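Local coordinates for protein rhino (Drosophila simulans, PDB 5XYW) that probably marks piRNA source loci in germline chromatin as an HP1-like protein, supporting transposon silencing, its chromo shadow domain pairing with a second copy and binding another protein, at residues L30-K35 and K46-A51. Residues are numbered along the deposited sequence; the frame is centred on the assembly and turned at random.
Sequences LFVTWK and KYIREA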
loop_
_atom_site.group_PDB
_atom_site.type_symbol
_atom_site.label_atom_id
_atom_site.label_comp_id
_atom_site.label_asym_id
_atom_site.label_seq_id
_atom_site.Cartn_x
_atom_site.Cartn_y
_atom_site.Cartn_z
ATOM N N LEU A 30 4.537 1.189 3.757
ATOM C CA LEU A 30 5.776 0.498 3.498
ATOM C C LEU A 30 6.512 0.430 4.794
ATOM O O LEU A 30 6.594 1.409 5.530
ATOM C CB LEU A 30 6.636 1.198 2.430
ATOM C CG LEU A 30 6.034 1.488 1.051
ATOM C CD1 LEU A 30 7.149 1.754 0.097
ATOM C CD2 LEU A 30 5.141 0.361 0.535
ATOM N N PHE A 31 7.042 -0.748 5.057
ATOM C CA PHE A 31 7.855 -0.983 6.214
ATOM C C PHE A 31 9.311 -0.993 5.788
ATOM O O PHE A 31 9.789 -1.933 5.114
ATOM C CB PHE A 31 7.401 -2.273 6.875
ATOM C CG PHE A 31 5.927 -2.287 7.136
ATOM C CD1 PHE A 31 5.389 -1.542 8.193
ATOM C CD2 PHE A 31 5.065 -2.974 6.295
ATOM C CE1 PHE A 31 4.020 -1.516 8.433
ATOM C CE2 PHE A 31 3.685 -2.958 6.535
ATOM C CZ PHE A 31 3.165 -2.222 7.610
ATOM N N VAL A 32 9.973 0.100 6.165
ATOM C CA VAL A 32 11.313 0.433 5.728
ATOM C C VAL A 32 12.306 0.588 6.872
ATOM O O VAL A 32 11.948 0.998 7.975
ATOM C CB VAL A 32 11.329 1.757 4.939
ATOM C CG1 VAL A 32 10.392 1.703 3.743
ATOM C CG2 VAL A 32 10.984 2.909 5.848
ATOM N N THR A 33 13.569 0.274 6.590
ATOM C CA THR A 33 14.654 0.609 7.505
ATOM C C THR A 33 15.400 1.825 6.992
ATOM O O THR A 33 15.305 2.165 5.804
ATOM C CB THR A 33 15.638 -0.548 7.694
ATOM O OG1 THR A 33 16.211 -0.913 6.427
ATOM C CG2 THR A 33 14.930 -1.729 8.299
ATOM N N TRP A 34 16.129 2.481 7.895
ATOM C CA TRP A 34 16.969 3.624 7.539
ATOM C C TRP A 34 18.452 3.313 7.787
ATOM O O TRP A 34 18.781 2.382 8.527
ATOM C CB TRP A 34 16.530 4.862 8.327
ATOM C CG TRP A 34 15.064 5.138 8.194
ATOM C CD1 TRP A 34 14.078 4.764 9.054
ATOM C CD2 TRP A 34 14.417 5.838 7.123
ATOM N NE1 TRP A 34 12.859 5.188 8.589
ATOM C CE2 TRP A 34 13.041 5.847 7.404
ATOM C CE3 TRP A 34 14.875 6.453 5.951
ATOM C CZ2 TRP A 34 12.113 6.445 6.556
ATOM C CZ3 TRP A 34 13.949 7.052 5.114
ATOM C CH2 TRP A 34 12.585 7.043 5.420
ATOM N N LYS A 35 19.339 4.089 7.167
ATOM C CA LYS A 35 20.784 3.808 7.223
ATOM C C LYS A 35 21.417 4.157 8.563
ATOM O O LYS A 35 21.528 5.335 8.932
ATOM C CB LYS A 35 21.518 4.544 6.108
ATOM C CG LYS A 35 21.669 3.715 4.840
ATOM C CD LYS A 35 22.194 4.543 3.663
ATOM C CE LYS A 35 22.149 3.755 2.367
ATOM N NZ LYS A 35 22.134 4.680 1.206
ATOM N N LYS A 46 2.717 7.220 -0.192
ATOM C CA LYS A 46 2.790 8.498 -0.881
ATOM C C LYS A 46 4.043 9.283 -0.506
ATOM O O LYS A 46 4.778 9.783 -1.371
ATOM C CB LYS A 46 1.528 9.296 -0.571
ATOM C CG LYS A 46 0.269 8.413 -0.569
ATOM C CD LYS A 46 -1.014 9.192 -0.284
ATOM C CE LYS A 46 -2.252 8.320 -0.527
ATOM N NZ LYS A 46 -3.528 8.952 -0.061
ATOM N N TYR A 47 4.301 9.371 0.790
ATOM C CA TYR A 47 5.473 10.082 1.287
ATOM C C TYR A 47 6.754 9.491 0.707
ATOM O O TYR A 47 7.554 10.180 0.070
ATOM C CB TYR A 47 5.540 10.027 2.820
ATOM C CG TYR A 47 4.426 10.723 3.576
ATOM C CD1 TYR A 47 3.205 11.004 2.976
ATOM C CD2 TYR A 47 4.602 11.101 4.903
ATOM C CE1 TYR A 47 2.185 11.635 3.675
ATOM C CE2 TYR A 47 3.588 11.735 5.610
ATOM C CZ TYR A 47 2.378 11.997 4.989
ATOM O OH TYR A 47 1.356 12.625 5.678
ATOM N N ILE A 48 6.929 8.199 0.939
ATOM C CA ILE A 48 8.144 7.509 0.552
ATOM C C ILE A 48 8.329 7.585 -0.968
ATOM O O ILE A 48 9.438 7.719 -1.464
ATOM C CB ILE A 48 8.105 6.038 1.047
ATOM C CG1 ILE A 48 9.491 5.407 1.058
ATOM C CG2 ILE A 48 7.120 5.207 0.257
ATOM C CD1 ILE A 48 10.237 5.670 2.335
ATOM N N ARG A 49 7.218 7.561 -1.691
ATOM C CA ARG A 49 7.235 7.458 -3.139
ATOM C C ARG A 49 7.540 8.793 -3.762
ATOM O O ARG A 49 8.018 8.850 -4.877
ATOM C CB ARG A 49 5.895 6.947 -3.671
ATOM C CG ARG A 49 4.868 8.043 -3.802
ATOM C CD ARG A 49 3.554 7.579 -4.360
ATOM N NE ARG A 49 3.018 8.606 -5.244
ATOM C CZ ARG A 49 1.783 8.606 -5.720
ATOM N NH1 ARG A 49 0.959 7.632 -5.383
ATOM N NH2 ARG A 49 1.376 9.577 -6.526
ATOM N N GLU A 50 7.240 9.882 -3.073
ATOM C CA GLU A 50 7.737 11.146 -3.587
ATOM C C GLU A 50 9.213 11.247 -3.234
ATOM O O GLU A 50 10.039 11.557 -4.079
ATOM C CB GLU A 50 6.949 12.328 -3.029
ATOM C CG GLU A 50 5.567 12.496 -3.645
ATOM C CD GLU A 50 4.701 13.473 -2.866
ATOM O OE1 GLU A 50 5.136 13.932 -1.785
ATOM O OE2 GLU A 50 3.583 13.781 -3.330
ATOM N N ALA A 51 9.543 10.940 -1.986
ATOM C CA ALA A 51 10.916 11.070 -1.515
ATOM C C ALA A 51 11.922 10.204 -2.300
ATOM O O ALA A 51 12.912 10.718 -2.815
ATOM C CB ALA A 51 10.972 10.742 -0.032
#
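In the hydrophobic core of the chromo shadow domain, where a short helix packs across the three-stranded antiparallel sheet, Ile48 of helix 46-51 meets Leu30, Val32 and Trp34 on one side of the central strand. The axes of strand 30-34 and the helix, inclined at 53°, come within 10.1 Å, a separation filled by Ile48 from the helix and by Leu30, Val32 and the end of Trp34 from the strand. The Ile48 branches divide the work. The CG2 methyl, between the backbone N and the carbonyl carbon, lies 3.5 Å from CD1 of Leu30, the two side chains crossing at a slant. CG1 leaves anti to the backbone N (chi1 -162°), and the turn at chi2 (87°) sets CD1 beyond Leu30, 4.2 Å from CG1 of Val32. Alternate residues point to the opposite side of the sheet, where Phe31 packs on another protein's chain. All touching pairs are carbon to carbon, and no hydrogen bond joins the segments; helix 53-61 adds Phe60 beside Leu30 and Val56 beside Ile48. CG2 of Val32 lies 3.5 Å from the Trp34 ring plane on one face, offset toward the rim, while Trp34 CH2 lies obliquely 4.1 Å from Ile48 CD1.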